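Local coordinates for protein thymine dioxygenase (Neurospora crassa, PDB 5C3Q) that probably hydroxylates the methyl group of thymine, as a non-haem iron dioxygenase that uses 2-oxoglutarate as cosubstrate, at residues Q227-G231 with P286-S290; H195-V199 with V211-E215; G46-N52 with N250-A256; F59-V63 with T150-F154. All blocks are in the same frame, centred on the assembly; numbering follows the deposited sequence.

Interaction 1 (Q227-G231 with P286-S290); sequences QDSRG and PPRYS. With AKG (2-oxoglutaric acid), chain F.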
loop_
_atom_site.group_PDB
_atom_site.type_symbol
_atom_site.label_atom_id
_atom_site.label_comp_id
_atom_site.label_asym_id
_atom_site.label_seq_id
_atom_site.Cartn_x
_atom_site.Cartn_y
_atom_site.Cartn_z
ATOM N N GLN A 227 9.150 3.560 0.553
ATOM C CA GLN A 227 9.293 4.901 -0.020
ATOM C C GLN A 227 10.757 5.330 -0.024
ATOM O O GLN A 227 11.541 4.904 0.831
ATOM C CB GLN A 227 8.420 5.925 0.723
ATOM C CG GLN A 227 8.783 6.184 2.183
ATOM C CD GLN A 227 7.908 7.255 2.829
ATOM O OE1 GLN A 227 7.337 8.105 2.146
ATOM N NE2 GLN A 227 7.812 7.223 4.154
ATOM N N ASP A 228 11.123 6.148 -1.010
ATOM C CA ASP A 228 12.440 6.779 -1.041
ATOM C C ASP A 228 12.457 7.942 -0.037
ATOM O O ASP A 228 11.567 8.039 0.808
ATOM C CB ASP A 228 12.827 7.213 -2.475
ATOM C CG ASP A 228 11.914 8.297 -3.054
ATOM O OD1 ASP A 228 11.115 8.920 -2.316
ATOM O OD2 ASP A 228 12.001 8.526 -4.281
ATOM N N SER A 229 13.457 8.815 -0.127
ATOM C CA SER A 229 13.661 9.861 0.877
ATOM C C SER A 229 13.027 11.214 0.530
ATOM O O SER A 229 13.268 12.198 1.231
ATOM C CB SER A 229 15.166 10.050 1.102
ATOM O OG SER A 229 15.792 10.513 -0.084
ATOM N N ARG A 230 12.222 11.272 -0.532
ATOM C CA ARG A 230 11.653 12.551 -0.998
ATOM C C ARG A 230 10.614 13.143 -0.055
ATOM O O ARG A 230 10.559 14.358 0.122
ATOM C CB ARG A 230 11.000 12.395 -2.375
ATOM C CG ARG A 230 11.932 11.949 -3.486
ATOM C CD ARG A 230 13.129 12.868 -3.632
ATOM N NE ARG A 230 13.931 12.512 -4.798
ATOM C CZ ARG A 230 15.167 12.945 -5.026
ATOM N NH1 ARG A 230 15.777 13.756 -4.165
ATOM N NH2 ARG A 230 15.805 12.555 -6.120
ATOM N N GLY A 231 9.778 12.286 0.524
ATOM C CA GLY A 231 8.682 12.740 1.374
ATOM C C GLY A 231 7.428 13.050 0.572
ATOM O O GLY A 231 7.441 12.993 -0.661
ATOM N N PRO A 286 12.023 16.868 -7.224
ATOM C CA PRO A 286 12.572 15.779 -8.042
ATOM C C PRO A 286 11.613 14.589 -8.155
ATOM O O PRO A 286 10.586 14.565 -7.479
ATOM C CB PRO A 286 13.851 15.369 -7.295
ATOM C CG PRO A 286 14.086 16.412 -6.254
ATOM C CD PRO A 286 12.762 17.041 -5.962
ATOM N N PRO A 287 11.940 13.607 -9.012
ATOM C CA PRO A 287 11.091 12.420 -9.101
ATOM C C PRO A 287 10.998 11.676 -7.768
ATOM O O PRO A 287 11.997 11.570 -7.056
ATOM C CB PRO A 287 11.808 11.553 -10.145
ATOM C CG PRO A 287 12.666 12.498 -10.915
ATOM C CD PRO A 287 13.094 13.526 -9.923
ATOM N N ARG A 288 9.805 11.193 -7.430
ATOM C CA ARG A 288 9.609 10.352 -6.252
ATOM C C ARG A 288 9.247 8.928 -6.684
ATOM O O ARG A 288 8.376 8.725 -7.540
ATOM C CB ARG A 288 8.520 10.930 -5.340
ATOM C CG ARG A 288 8.128 10.035 -4.170
ATOM C CD ARG A 288 7.273 10.773 -3.153
ATOM N NE ARG A 288 7.068 9.994 -1.931
ATOM C CZ ARG A 288 6.155 9.035 -1.769
ATOM N NH1 ARG A 288 5.330 8.701 -2.755
ATOM N NH2 ARG A 288 6.072 8.397 -0.604
ATOM N N TYR A 289 9.925 7.952 -6.089
ATOM C CA TYR A 289 9.632 6.545 -6.317
ATOM C C TYR A 289 9.139 5.913 -5.039
ATOM O O TYR A 289 9.704 6.126 -3.963
ATOM C CB TYR A 289 10.873 5.792 -6.787
ATOM C CG TYR A 289 11.352 6.237 -8.136
ATOM C CD1 TYR A 289 10.820 5.688 -9.295
ATOM C CD2 TYR A 289 12.327 7.219 -8.255
ATOM C CE1 TYR A 289 11.249 6.103 -10.543
ATOM C CE2 TYR A 289 12.768 7.641 -9.499
ATOM C CZ TYR A 289 12.225 7.079 -10.638
ATOM O OH TYR A 289 12.654 7.496 -11.873
ATOM N N SER A 290 8.074 5.134 -5.161
ATOM C CA SER A 290 7.644 4.268 -4.081
ATOM C C SER A 290 7.148 2.954 -4.657
ATOM O O SER A 290 6.907 2.830 -5.868
ATOM C CB SER A 290 6.556 4.940 -3.234
ATOM O OG SER A 290 5.374 5.149 -3.983
HETATM C C1 AKG F . -1.048 3.734 -2.770
HETATM O O1 AKG F . -2.117 3.209 -2.359
HETATM O O2 AKG F . -0.582 3.470 -3.898
HETATM C C2 AKG F . -0.333 4.692 -1.913
HETATM O O5 AKG F . -0.856 5.089 -0.875
HETATM C C3 AKG F . 1.043 5.183 -2.322
HETATM C C4 AKG F . 1.667 6.033 -1.219
HETATM C C5 AKG F . 3.073 6.460 -1.573
HETATM O O3 AKG F . 3.851 6.730 -0.635
HETATM O O4 AKG F . 3.419 6.546 -2.772
HETATM O O HOH W 1 9.289 9.567 0.020
HETATM O O HOH W 2 14.423 10.355 -7.420
#

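Interaction 2 (H195-V199 with V211-E215); sequences HYPAV and VRAGE. With AKG (2-oxoglutaric acid), chain F.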
loop_
_atom_site.group_PDB
_atom_site.type_symbol
_atom_site.label_atom_id
_atom_site.label_comp_id
_atom_site.label_asym_id
_atom_site.label_seq_id
_atom_site.Cartn_x
_atom_site.Cartn_y
_atom_site.Cartn_z
ATOM N N HIS A 195 5.825 5.799 -9.768
ATOM C CA HIS A 195 6.736 6.867 -10.125
ATOM C C HIS A 195 5.953 8.173 -10.184
ATOM O O HIS A 195 4.982 8.294 -10.929
ATOM C CB HIS A 195 7.412 6.565 -11.464
ATOM C CG HIS A 195 8.149 7.729 -12.045
ATOM N ND1 HIS A 195 7.911 8.194 -13.318
ATOM C CD2 HIS A 195 9.109 8.528 -11.524
ATOM C CE1 HIS A 195 8.699 9.226 -13.562
ATOM N NE2 HIS A 195 9.434 9.450 -12.488
ATOM N N TYR A 196 6.369 9.136 -9.369
ATOM C CA TYR A 196 5.777 10.463 -9.368
ATOM C C TYR A 196 6.779 11.389 -10.056
ATOM O O TYR A 196 7.798 11.731 -9.463
ATOM C CB TYR A 196 5.508 10.929 -7.935
ATOM C CG TYR A 196 4.604 10.015 -7.132
ATOM C CD1 TYR A 196 5.122 8.950 -6.400
ATOM C CD2 TYR A 196 3.230 10.222 -7.099
ATOM C CE1 TYR A 196 4.290 8.111 -5.665
ATOM C CE2 TYR A 196 2.396 9.398 -6.362
ATOM C CZ TYR A 196 2.929 8.345 -5.647
ATOM O OH TYR A 196 2.091 7.534 -4.917
ATOM N N PRO A 197 6.515 11.772 -11.321
ATOM C CA PRO A 197 7.501 12.559 -12.072
ATOM C C PRO A 197 7.922 13.864 -11.396
ATOM O O PRO A 197 7.166 14.438 -10.605
ATOM C CB PRO A 197 6.781 12.872 -13.392
ATOM C CG PRO A 197 5.765 11.798 -13.539
ATOM C CD PRO A 197 5.335 11.447 -12.143
ATOM N N ALA A 198 9.135 14.311 -11.708
ATOM C CA ALA A 198 9.601 15.613 -11.271
ATOM C C ALA A 198 8.563 16.641 -11.684
ATOM O O ALA A 198 8.049 16.592 -12.800
ATOM C CB ALA A 198 10.949 15.939 -11.899
ATOM N N VAL A 199 8.233 17.554 -10.777
ATOM C CA VAL A 199 7.204 18.551 -11.044
ATOM C C VAL A 199 7.574 19.882 -10.397
ATOM O O VAL A 199 8.091 19.915 -9.279
ATOM C CB VAL A 199 5.816 18.064 -10.559
ATOM C CG1 VAL A 199 5.843 17.680 -9.082
ATOM C CG2 VAL A 199 4.742 19.110 -10.837
ATOM N N VAL A 211 -2.629 17.082 -6.310
ATOM C CA VAL A 211 -1.793 16.213 -5.464
ATOM C C VAL A 211 -1.022 15.183 -6.289
ATOM O O VAL A 211 -1.204 15.079 -7.504
ATOM C CB VAL A 211 -2.615 15.506 -4.361
ATOM C CG1 VAL A 211 -3.222 16.531 -3.417
ATOM C CG2 VAL A 211 -3.700 14.613 -4.952
ATOM N N ARG A 212 -0.136 14.447 -5.622
ATOM C CA ARG A 212 0.591 13.353 -6.257
ATOM C C ARG A 212 -0.220 12.055 -6.179
ATOM O O ARG A 212 -0.260 11.294 -7.144
ATOM C CB ARG A 212 1.989 13.193 -5.641
ATOM C CG ARG A 212 3.039 14.029 -6.360
ATOM C CD ARG A 212 4.430 13.893 -5.756
ATOM N NE ARG A 212 5.469 14.231 -6.731
ATOM C CZ ARG A 212 6.757 14.421 -6.452
ATOM N NH1 ARG A 212 7.216 14.322 -5.207
ATOM N NH2 ARG A 212 7.599 14.714 -7.436
ATOM N N ALA A 213 -0.862 11.816 -5.035
ATOM C CA ALA A 213 -1.819 10.712 -4.881
ATOM C C ALA A 213 -2.996 11.152 -4.016
ATOM O O ALA A 213 -2.806 11.576 -2.879
ATOM C CB ALA A 213 -1.150 9.491 -4.270
ATOM N N GLY A 214 -4.210 11.040 -4.557
ATOM C CA GLY A 214 -5.419 11.462 -3.848
ATOM C C GLY A 214 -5.666 10.682 -2.570
ATOM O O GLY A 214 -5.271 9.520 -2.453
ATOM N N GLU A 215 -6.320 11.328 -1.605
ATOM C CA GLU A 215 -6.642 10.688 -0.339
ATOM C C GLU A 215 -7.510 9.444 -0.544
ATOM O O GLU A 215 -8.408 9.419 -1.390
ATOM C CB GLU A 215 -7.312 11.668 0.634
ATOM C CG GLU A 215 -8.672 12.203 0.208
ATOM C CD GLU A 215 -9.286 13.118 1.255
ATOM O OE1 GLU A 215 -8.533 13.841 1.935
ATOM O OE2 GLU A 215 -10.528 13.125 1.393
HETATM C C1 AKG F . -1.048 3.734 -2.770
HETATM O O1 AKG F . -2.117 3.209 -2.359
HETATM O O2 AKG F . -0.582 3.470 -3.898
HETATM C C2 AKG F . -0.333 4.692 -1.913
HETATM O O5 AKG F . -0.856 5.089 -0.875
HETATM C C3 AKG F . 1.043 5.183 -2.322
HETATM C C4 AKG F . 1.667 6.033 -1.219
HETATM C C5 AKG F . 3.073 6.460 -1.573
HETATM O O3 AKG F . 3.851 6.730 -0.635
HETATM O O4 AKG F . 3.419 6.546 -2.772
HETATM O O HOH W 3 4.691 14.065 -9.508
#

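Interaction 3 (G46-N52 with N250-A256); sequences GFIYLKN and NTVVVNA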
loop_
_atom_site.group_PDB
_atom_site.type_symbol
_atom_site.label_atom_id
_atom_site.label_comp_id
_atom_site.label_asym_id
_atom_site.label_seq_id
_atom_site.Cartn_x
_atom_site.Cartn_y
_atom_site.Cartn_z
ATOM N N GLY A 46 -3.381 2.605 12.807
ATOM C CA GLY A 46 -3.604 1.878 11.560
ATOM C C GLY A 46 -2.345 1.746 10.724
ATOM O O GLY A 46 -2.366 1.108 9.671
ATOM N N PHE A 47 -1.252 2.337 11.215
ATOM C CA PHE A 47 0.029 2.430 10.523
ATOM C C PHE A 47 1.148 2.084 11.503
ATOM O O PHE A 47 1.074 2.452 12.679
ATOM C CB PHE A 47 0.262 3.869 10.045
ATOM C CG PHE A 47 -0.200 4.140 8.642
ATOM C CD1 PHE A 47 -1.550 4.294 8.354
ATOM C CD2 PHE A 47 0.716 4.273 7.616
ATOM C CE1 PHE A 47 -1.974 4.551 7.058
ATOM C CE2 PHE A 47 0.299 4.531 6.316
ATOM C CZ PHE A 47 -1.048 4.675 6.041
ATOM N N ILE A 48 2.172 1.377 11.020
ATOM C CA ILE A 48 3.436 1.209 11.749
ATOM C C ILE A 48 4.621 1.364 10.782
ATOM O O ILE A 48 4.444 1.301 9.561
ATOM C CB ILE A 48 3.521 -0.162 12.461
ATOM C CG1 ILE A 48 3.528 -1.311 11.441
ATOM C CG2 ILE A 48 2.360 -0.322 13.439
ATOM C CD1 ILE A 48 3.723 -2.682 12.056
ATOM N N TYR A 49 5.811 1.602 11.330
ATOM C CA TYR A 49 7.059 1.481 10.569
ATOM C C TYR A 49 7.778 0.249 11.094
ATOM O O TYR A 49 7.893 0.072 12.313
ATOM C CB TYR A 49 7.988 2.674 10.784
ATOM C CG TYR A 49 7.683 3.958 10.040
ATOM C CD1 TYR A 49 6.405 4.503 10.020
ATOM C CD2 TYR A 49 8.710 4.675 9.422
ATOM C CE1 TYR A 49 6.150 5.705 9.374
ATOM C CE2 TYR A 49 8.467 5.875 8.775
ATOM C CZ TYR A 49 7.189 6.388 8.754
ATOM O OH TYR A 49 6.948 7.583 8.110
ATOM N N LEU A 50 8.275 -0.583 10.186
ATOM C CA LEU A 50 9.118 -1.710 10.552
ATOM C C LEU A 50 10.536 -1.485 10.072
ATOM O O LEU A 50 10.750 -1.065 8.938
ATOM C CB LEU A 50 8.587 -3.007 9.945
ATOM C CG LEU A 50 7.224 -3.492 10.430
ATOM C CD1 LEU A 50 6.865 -4.778 9.708
ATOM C CD2 LEU A 50 7.212 -3.696 11.940
ATOM N N LYS A 51 11.498 -1.774 10.945
ATOM C CA LYS A 51 12.915 -1.802 10.586
ATOM C C LYS A 51 13.440 -3.227 10.754
ATOM O O LYS A 51 12.788 -4.068 11.381
ATOM C CB LYS A 51 13.727 -0.815 11.441
ATOM C CG LYS A 51 13.671 -1.057 12.945
ATOM C CD LYS A 51 14.258 0.107 13.734
ATOM C CE LYS A 51 15.775 0.067 13.789
ATOM N NZ LYS A 51 16.316 1.275 14.478
ATOM N N ASN A 52 14.613 -3.489 10.182
ATOM C CA ASN A 52 15.246 -4.810 10.226
ATOM C C ASN A 52 14.314 -5.932 9.795
ATOM O O ASN A 52 14.164 -6.943 10.489
ATOM C CB ASN A 52 15.825 -5.083 11.616
ATOM C CG ASN A 52 16.878 -4.067 12.012
ATOM O OD1 ASN A 52 17.529 -3.473 11.156
ATOM N ND2 ASN A 52 17.042 -3.854 13.306
ATOM N N ASN A 250 15.768 2.667 5.324
ATOM C CA ASN A 250 15.593 1.226 5.483
ATOM C C ASN A 250 14.453 0.814 6.417
ATOM O O ASN A 250 14.579 -0.136 7.191
ATOM C CB ASN A 250 16.916 0.572 5.902
ATOM C CG ASN A 250 17.995 0.706 4.838
ATOM O OD1 ASN A 250 17.708 0.722 3.636
ATOM N ND2 ASN A 250 19.236 0.803 5.271
ATOM N N THR A 251 13.335 1.529 6.330
ATOM C CA THR A 251 12.103 1.099 6.980
ATOM C C THR A 251 11.073 0.774 5.914
ATOM O O THR A 251 11.198 1.193 4.760
ATOM C CB THR A 251 11.517 2.177 7.914
ATOM O OG1 THR A 251 11.246 3.372 7.167
ATOM C CG2 THR A 251 12.479 2.489 9.063
ATOM N N VAL A 252 10.064 0.010 6.304
ATOM C CA VAL A 252 8.879 -0.173 5.483
ATOM C C VAL A 252 7.702 0.347 6.291
ATOM O O VAL A 252 7.575 0.056 7.485
ATOM C CB VAL A 252 8.668 -1.646 5.040
ATOM C CG1 VAL A 252 8.610 -2.601 6.225
ATOM C CG2 VAL A 252 7.409 -1.779 4.189
ATOM N N VAL A 253 6.867 1.151 5.643
ATOM C CA VAL A 253 5.661 1.648 6.264
ATOM C C VAL A 253 4.579 0.607 5.997
ATOM O O VAL A 253 4.342 0.230 4.846
ATOM C CB VAL A 253 5.270 3.029 5.707
ATOM C CG1 VAL A 253 3.987 3.528 6.348
ATOM C CG2 VAL A 253 6.395 4.028 5.940
ATOM N N VAL A 254 3.948 0.127 7.065
ATOM C CA VAL A 254 2.913 -0.891 6.951
ATOM C C VAL A 254 1.601 -0.352 7.488
ATOM O O VAL A 254 1.541 0.168 8.607
ATOM C CB VAL A 254 3.278 -2.179 7.711
ATOM C CG1 VAL A 254 2.255 -3.268 7.425
ATOM C CG2 VAL A 254 4.673 -2.659 7.332
ATOM N N ASN A 255 0.552 -0.462 6.681
ATOM C CA ASN A 255 -0.773 -0.038 7.109
ATOM C C ASN A 255 -1.832 -1.087 6.828
ATOM O O ASN A 255 -1.763 -1.808 5.832
ATOM C CB ASN A 255 -1.154 1.288 6.449
ATOM C CG ASN A 255 -1.320 1.174 4.950
ATOM O OD1 ASN A 255 -0.337 1.118 4.214
ATOM N ND2 ASN A 255 -2.565 1.158 4.485
ATOM N N ALA A 256 -2.820 -1.160 7.709
ATOM C CA ALA A 256 -3.938 -2.071 7.528
ATOM C C ALA A 256 -4.885 -1.511 6.476
ATOM O O ALA A 256 -5.055 -0.304 6.377
ATOM C CB ALA A 256 -4.668 -2.276 8.841
HETATM O O HOH W 4 -4.233 2.008 7.685
HETATM O O HOH W 5 16.121 -1.605 8.818
#

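Interaction 4 (F59-V63 with T150-F154); sequences FREHV and TMNNF. With EDO (1,2-ethanediol), chain L.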
loop_
_atom_site.group_PDB
_atom_site.type_symbol
_atom_site.label_atom_id
_atom_site.label_comp_id
_atom_site.label_asym_id
_atom_site.label_seq_id
_atom_site.Cartn_x
_atom_site.Cartn_y
_atom_site.Cartn_z
ATOM N N PHE A 59 19.081 -5.333 -1.984
ATOM C CA PHE A 59 18.092 -5.865 -2.924
ATOM C C PHE A 59 16.967 -4.856 -3.165
ATOM O O PHE A 59 16.551 -4.665 -4.304
ATOM C CB PHE A 59 17.518 -7.210 -2.461
ATOM C CG PHE A 59 16.529 -7.807 -3.431
ATOM C CD1 PHE A 59 16.900 -8.074 -4.744
ATOM C CD2 PHE A 59 15.226 -8.084 -3.040
ATOM C CE1 PHE A 59 15.994 -8.610 -5.646
ATOM C CE2 PHE A 59 14.317 -8.626 -3.935
ATOM C CZ PHE A 59 14.701 -8.887 -5.241
ATOM N N ARG A 60 16.493 -4.206 -2.101
ATOM C CA ARG A 60 15.475 -3.150 -2.227
ATOM C C ARG A 60 15.956 -2.015 -3.134
ATOM O O ARG A 60 15.207 -1.521 -3.973
ATOM C CB ARG A 60 15.101 -2.582 -0.852
ATOM C CG ARG A 60 14.326 -1.268 -0.900
ATOM C CD ARG A 60 13.993 -0.782 0.497
ATOM N NE ARG A 60 13.345 0.527 0.508
ATOM C CZ ARG A 60 12.821 1.104 1.590
ATOM N NH1 ARG A 60 12.255 2.299 1.492
ATOM N NH2 ARG A 60 12.855 0.495 2.773
ATOM N N GLU A 61 17.207 -1.606 -2.949
ATOM C CA GLU A 61 17.818 -0.569 -3.783
ATOM C C GLU A 61 17.826 -0.982 -5.263
ATOM O O GLU A 61 17.492 -0.188 -6.140
ATOM C CB GLU A 61 19.242 -0.287 -3.301
ATOM C CG GLU A 61 19.809 1.048 -3.747
ATOM C CD GLU A 61 21.204 1.298 -3.199
ATOM O OE1 GLU A 61 21.497 0.868 -2.057
ATOM O OE2 GLU A 61 22.012 1.930 -3.912
ATOM N N HIS A 62 18.201 -2.233 -5.518
ATOM C CA HIS A 62 18.174 -2.809 -6.863
ATOM C C HIS A 62 16.756 -2.816 -7.451
ATOM O O HIS A 62 16.561 -2.457 -8.613
ATOM C CB HIS A 62 18.750 -4.231 -6.834
ATOM C CG HIS A 62 18.642 -4.958 -8.139
ATOM N ND1 HIS A 62 19.338 -4.573 -9.266
ATOM C CD2 HIS A 62 17.930 -6.054 -8.492
ATOM C CE1 HIS A 62 19.055 -5.400 -10.258
ATOM N NE2 HIS A 62 18.203 -6.308 -9.814
ATOM N N VAL A 63 15.774 -3.211 -6.644
ATOM C CA VAL A 63 14.374 -3.233 -7.081
ATOM C C VAL A 63 13.909 -1.829 -7.489
ATOM O O VAL A 63 13.270 -1.665 -8.534
ATOM C CB VAL A 63 13.449 -3.841 -5.999
ATOM C CG1 VAL A 63 11.978 -3.593 -6.311
ATOM C CG2 VAL A 63 13.710 -5.335 -5.866
ATOM N N THR A 150 13.633 -9.954 -11.191
ATOM C CA THR A 150 13.749 -9.067 -10.038
ATOM C C THR A 150 12.399 -8.880 -9.341
ATOM O O THR A 150 12.296 -9.044 -8.123
ATOM C CB THR A 150 14.305 -7.691 -10.463
ATOM O OG1 THR A 150 15.643 -7.849 -10.952
ATOM C CG2 THR A 150 14.309 -6.705 -9.298
ATOM N N MET A 151 11.374 -8.540 -10.118
ATOM C CA MET A 151 10.053 -8.232 -9.570
ATOM C C MET A 151 9.334 -9.461 -9.018
ATOM O O MET A 151 8.640 -9.362 -8.012
ATOM C CB MET A 151 9.181 -7.534 -10.618
ATOM C CG MET A 151 9.683 -6.151 -10.997
ATOM S SD MET A 151 9.821 -5.075 -9.558
ATOM C CE MET A 151 10.921 -3.805 -10.168
ATOM N N ASN A 152 9.496 -10.610 -9.669
ATOM C CA ASN A 152 8.938 -11.863 -9.145
ATOM C C ASN A 152 9.601 -12.278 -7.833
ATOM O O ASN A 152 8.927 -12.740 -6.910
ATOM C CB ASN A 152 9.052 -12.990 -10.175
ATOM C CG ASN A 152 7.977 -12.914 -11.240
ATOM O OD1 ASN A 152 6.936 -12.287 -11.048
ATOM N ND2 ASN A 152 8.222 -13.562 -12.371
ATOM N N ASN A 153 10.919 -12.113 -7.763
ATOM C CA ASN A 153 11.673 -12.345 -6.529
ATOM C C ASN A 153 11.160 -11.430 -5.422
ATOM O O ASN A 153 10.843 -11.888 -4.326
ATOM C CB ASN A 153 13.167 -12.100 -6.775
ATOM C CG ASN A 153 14.041 -12.498 -5.599
ATOM O OD1 ASN A 153 13.557 -12.911 -4.546
ATOM N ND2 ASN A 153 15.347 -12.378 -5.776
ATOM N N PHE A 154 11.052 -10.141 -5.724
ATOM C CA PHE A 154 10.539 -9.170 -4.757
ATOM C C PHE A 154 9.110 -9.500 -4.326
ATOM O O PHE A 154 8.792 -9.438 -3.140
ATOM C CB PHE A 154 10.609 -7.754 -5.326
ATOM C CG PHE A 154 10.344 -6.680 -4.309
ATOM C CD1 PHE A 154 11.240 -6.455 -3.272
ATOM C CD2 PHE A 154 9.209 -5.889 -4.394
ATOM C CE1 PHE A 154 11.003 -5.465 -2.335
ATOM C CE2 PHE A 154 8.967 -4.896 -3.459
ATOM C CZ PHE A 154 9.868 -4.683 -2.430
HETATM C C1 EDO L . 15.185 -1.999 3.276
HETATM O O1 EDO L . 13.759 -2.066 3.382
HETATM C C2 EDO L . 15.797 -2.747 4.444
HETATM O O2 EDO L . 15.140 -4.009 4.589
#

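Interaction 1 (Q227-G231 with P286-S290)
Asp228 and Tyr289 join the loop 227-231 to the strand that continues through Ser290. Tyr289 N gives an almost straight bond to Asp228 OD2 (2.8 Å, 176°), meeting that oxygen from above the carboxylate plane, 51° out of it. Asp228 N returns a longer bond to Tyr289 O (3.3 Å), and Asp228 OD1 accepts from Arg230 N, closing an Asx turn. One residue further, Gln227 and Ser290 form a non-hydrogen-bonded antiparallel pair.

The tight, buried part surrounds Arg288, whose chain runs extended toward the 2-oxoglutarate. Its two end nitrogens take the carboxylate side by side, Arg288 NH2 to O3 of 2-oxoglutarate at 2.8 Å and Arg288 NH1 to O4 at 2.9 Å. Arg288 NH2 also reaches Gln227 OE1 (3.0 Å), which lies in the guanidinium plane although the amide stands nearly perpendicular to it. A water accepts from Arg288 NE and Gly231 N and lies close to Asp228 O. Ser290 OG adds a 2.7 Å bond to O4 of the cosubstrate.

The outer side is more exposed and bridged by water. The Arg230 chain, bent at chi2 (-56°), lays its guanidinium over Pro286, with Arg230 CZ 3.6 Å from Pro286 CB, and Arg230 NE donates to Pro287 O at 3.1 Å; a second water links NH2 to the same carbonyl.

Gln227 and the inner water thus help to hold the rotation of Arg288, whose guanidinium probably pairs electrostatically with the ligand carboxylate. The Asp228 carboxylate, near but not bonded to it, may offset part of the positive charge.

Interaction 2 (H195-V199 with V211-E215)
Tyr196 and Arg212 bring together the two sheets of the double-stranded beta-helix: Tyr196 lies on strand 190-200 of the large sheet, Arg212 just before strand 213-216 at the edge of the four-stranded one. Arg212 and Ala213 both face Val275, a classic beta bulge.

Packing makes up most of the contact. The arginine chain, extended from CG to NE, crosses the tyrosine at a slant, Arg212 CB lying 3.5 Å from Tyr196 CD2. Its guanidinium then turns one face to Tyr196 CB, with Arg212 NE 3.5 Å from that carbon, and the planes of ring and guanidinium are 48° apart. Arg212 O lies in the ring plane, 3.4 Å from Tyr196 CE2. Val199 CG1 comes from the opposite direction, 3.8 Å from Arg212 NH2. At the far end Ala213 CB sits at the ring edge, 3.8 Å from Tyr196 OH.

Polar bonds fix the guanidinium. Arg212 NH2 donates to Pro197 O (3.2 Å), which it meets from above the carbonyl plane, and also to Pro286 O, a stronger partner on strand 284-295. A water accepts from Arg212 NE and donates to Pro197 O, closing a small ring.

The ligand takes the other end of the tyrosine: Tyr196 OH donates to O4 of 2-oxoglutarate at 2.7 Å.

Interaction 3 (G46-N52 with N250-A256)
Leu50, Val253 and Val254 have the most surface buried of any residues in the contact between strands 47-51 and 251-256. Leu50 pairs with Val252 through two backbone bonds of 2.9 Å, Leu50 N to Val252 O and Val252 N to Leu50 O. Its side chain leans along the neighbouring strand: CB meets Val252 CG1, and Leu50 CD1 reaches on to Val254 CG2 at 3.9 Å. Val254 CB also touches Ile48 CG1, and those two residues form the next hydrogen-bonded pair. This side of the sheet, with Ile48, Leu50, Val252 and Val254, packs in part against helix 28-44.

The strands are antiparallel (154°) neighbours in the large sheet of the double-stranded beta-helix, so the contact adds an N-terminal strand to the catalytic core.

Val253 points to the other face and divides its methyls between two rings. With CG1 anti to the backbone N (chi1 179°), that methyl lies at the edge of Phe47, 3.6 Å from CD2, while CG2 sits over the Tyr49 ring, 3.8 Å from its centroid, as a CH-pi contact. Tyr49 OH goes on to Thr246 O. Phe47 has a closer cover: Asn255 CB lies over its centre, 3.3 Å from the centroid. The amide of Asn255, 15° from the plane of that ring, donates from ND2 to OD2 of Asp218, a ligand of the bound nickel, while Phe47 meets His273, another nickel ligand, edge-to-face.

Interaction 4 (F59-V63 with T150-F154)
Val63 and Phe154 form the apolar centre where helix 57-71 crosses helix 147-173 at -133°, their local axes 10.6 Å apart. Val63 CG1, anti to the backbone N (chi1 168°), stands over the middle of the Phe154 ring in a CH-pi contact, 4.1 Å from its centroid. CG2 of the same valine touches Thr150 CG2 at 3.7 Å. Phe59 comes in at the edge of the same Phe154 ring, Phe59 CE2 lying 3.8 Å from Phe154 CD1, and Asn153 ND2 lies obliquely beside Phe59 CZ. Met151 sets out away from helix 57-71, but its bent chain brings Met151 CE back to 3.6 Å from Val63 O.

Polar contact is sparse. His62 NE2 donates to Thr150 OG1 (3.2 Å) in a bent bond of 137°; the same hydroxyl bonds to Gly146 O, just before its helix. On another side of helix 57-71, Arg60 NH2 binds Thr251 O and O1 of an ethanediol, probably from the crystallisation liquor.

Beyond the crossing Phe154 meets Phe226 edge-to-face and touches Ile291, so the pair packs on the large sheet. Shape rather than charge therefore joins the helices, and the bent His62 bond, at the exposed rim, is the one hydrogen bond between the two segments.

Interactions 2 and 3 are buried, 1 and 4 partly exposed. Interaction 3, closest to the chain's centre, is a strand pairing held by regular backbone bonds; interaction 4 is a helix crossing made mainly of apolar side chains. Interactions 1 and 2 use neighbouring strands of the large sheet, 284-295 and 190-200, and both reach 2-oxoglutarate; they rely on guanidinium groups, carbonyls and waters. They touch directly: Tyr196 N meets Arg288 O, and the His195 and Tyr289 rings stack. Arg60 ties the helix layer to the sheet, reaching Thr251 O in interaction 3, with Gln227 O of interaction 1 close by. Interaction 3 backs the nickel ligands, while interaction 4 stays remote from the cosubstrate.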